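Local coordinates for protein giardin subunit alpha-1 (PDB 4EVF) that binds calcium and phosphatidylserine-containing membranes as an annexin and takes part in attachment of the Giardia parasite to the intestinal mucosa, at residues Lys37-Tyr42 and Lys48-Asp53. Residues are numbered along the deposited sequence; the frame is centred on the assembly and turned at random.
Sequences KIAKAY and KELPDD
A39 and L50 bring the backbones closest, their CA atoms 5.9 Å apart, where one flank of helix 32-46 meets the first turn of helix 50-57. One water joins the two backbones there, donating to A39 O and accepting from L50 N at 2.8 Å each, so the amide that opens the second helix is satisfied through solvent. Y42 makes the largest share of the contact. With CG anti to the backbone N (chi1 -173°), its ring extends over to the second helix, where L50 lies across one face: the methyl CD1 sits 3.7 Å from the centroid of the Y42 ring, 9° off the ring normal, a CH-pi contact. The other branch, CD2, turns back to A39 and packs 4.2 Å from A39 CB. Both helices fall within the predicted first annexin repeat, a bundle of five helices, and helix 4-16 covers I38 through I7 and L11 and L50 through I15. At the ring edge, K48 O lies near the plane, and the phenol OH of Y42 donates a very short 2.5 Å bond to D53 OD2, with ring and carboxylate planes 87° apart. The same oxygen offers its syn lone pair to K48 NZ, in a salt bridge of 2.9 Å from K48 NZ to D53 OD2; two donors hold one oxygen of the buried D53, and their pull would probably favour the ionised form.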
# COMPACT_ATOMS: atom_id res chain seq x y z
N LYS A 37 -1.77 0.45 -20.88
CA LYS A 37 -2.11 0.24 -22.29
C LYS A 37 -3.28 1.12 -22.70
O LYS A 37 -3.24 1.79 -23.74
CB LYS A 37 -2.47 -1.23 -22.56
CG LYS A 37 -1.31 -2.19 -22.49
CD LYS A 37 -1.68 -3.57 -23.07
CE LYS A 37 -2.63 -4.34 -22.17
NZ LYS A 37 -2.91 -5.74 -22.66
N ILE A 38 -4.32 1.13 -21.87
CA ILE A 38 -5.51 1.92 -22.15
C ILE A 38 -5.19 3.41 -22.25
O ILE A 38 -5.68 4.10 -23.14
CB ILE A 38 -6.60 1.68 -21.07
CG1 ILE A 38 -7.05 0.21 -21.07
CG2 ILE A 38 -7.78 2.63 -21.29
CD1 ILE A 38 -7.91 -0.19 -19.87
N ALA A 39 -4.36 3.89 -21.32
CA ALA A 39 -3.96 5.30 -21.32
C ALA A 39 -3.19 5.65 -22.59
O ALA A 39 -3.30 6.76 -23.11
CB ALA A 39 -3.11 5.60 -20.10
N LYS A 40 -2.39 4.70 -23.08
CA LYS A 40 -1.68 4.91 -24.34
C LYS A 40 -2.65 5.04 -25.50
O LYS A 40 -2.50 5.92 -26.34
CB LYS A 40 -0.66 3.80 -24.63
CG LYS A 40 0.65 3.95 -23.88
CD LYS A 40 1.72 3.02 -24.43
CE LYS A 40 2.10 3.41 -25.86
NZ LYS A 40 3.24 4.35 -25.93
N ALA A 41 -3.65 4.16 -25.55
CA ALA A 41 -4.63 4.20 -26.64
C ALA A 41 -5.38 5.52 -26.56
O ALA A 41 -5.67 6.16 -27.56
CB ALA A 41 -5.57 3.03 -26.54
N TYR A 42 -5.65 5.93 -25.34
CA TYR A 42 -6.42 7.14 -25.13
C TYR A 42 -5.73 8.38 -25.69
O TYR A 42 -6.37 9.19 -26.37
CB TYR A 42 -6.72 7.32 -23.64
CG TYR A 42 -7.66 8.46 -23.37
CD1 TYR A 42 -9.03 8.24 -23.25
CD2 TYR A 42 -7.19 9.76 -23.25
CE1 TYR A 42 -9.91 9.29 -23.01
CE2 TYR A 42 -8.06 10.81 -23.00
CZ TYR A 42 -9.41 10.57 -22.89
OH TYR A 42 -10.26 11.63 -22.64
N LYS A 48 -4.97 13.85 -25.98
CA LYS A 48 -4.91 14.42 -24.63
C LYS A 48 -4.59 13.32 -23.64
O LYS A 48 -5.03 12.19 -23.81
CB LYS A 48 -6.25 15.08 -24.25
CG LYS A 48 -6.52 16.43 -24.90
CD LYS A 48 -7.80 17.08 -24.37
CE LYS A 48 -9.02 16.82 -25.27
NZ LYS A 48 -9.43 15.39 -25.35
N GLU A 49 -3.83 13.63 -22.61
CA GLU A 49 -3.51 12.63 -21.60
C GLU A 49 -4.73 12.30 -20.72
O GLU A 49 -5.44 13.21 -20.27
CB GLU A 49 -2.35 13.11 -20.75
CG GLU A 49 -1.48 11.99 -20.24
CD GLU A 49 -0.17 11.88 -21.00
OE1 GLU A 49 -0.14 12.24 -22.20
OE2 GLU A 49 0.83 11.44 -20.39
N LEU A 50 -4.95 11.01 -20.48
CA LEU A 50 -6.16 10.54 -19.79
C LEU A 50 -6.35 11.16 -18.40
O LEU A 50 -7.45 11.63 -18.07
CB LEU A 50 -6.17 9.01 -19.74
CG LEU A 50 -7.31 8.23 -19.09
CD1 LEU A 50 -8.68 8.74 -19.52
CD2 LEU A 50 -7.14 6.74 -19.43
N PRO A 51 -5.30 11.17 -17.57
CA PRO A 51 -5.37 11.89 -16.28
C PRO A 51 -5.67 13.39 -16.44
O PRO A 51 -6.39 13.94 -15.61
CB PRO A 51 -3.98 11.67 -15.68
CG PRO A 51 -3.10 11.17 -16.83
CD PRO A 51 -4.04 10.41 -17.71
N ASP A 52 -5.14 14.03 -17.48
CA ASP A 52 -5.42 15.44 -17.73
C ASP A 52 -6.89 15.67 -18.09
O ASP A 52 -7.49 16.67 -17.70
CB ASP A 52 -4.51 16.02 -18.82
CG ASP A 52 -3.07 16.18 -18.37
OD1 ASP A 52 -2.80 16.04 -17.16
OD2 ASP A 52 -2.20 16.46 -19.23
N ASP A 53 -7.47 14.75 -18.85
CA ASP A 53 -8.87 14.88 -19.24
C ASP A 53 -9.77 14.65 -18.03
O ASP A 53 -10.71 15.40 -17.78
CB ASP A 53 -9.22 13.93 -20.40
CG ASP A 53 -9.11 14.61 -21.76
OD1 ASP A 53 -8.70 15.79 -21.81
OD2 ASP A 53 -9.44 13.97 -22.78
O HOH W 1 -3.32 9.04 -21.52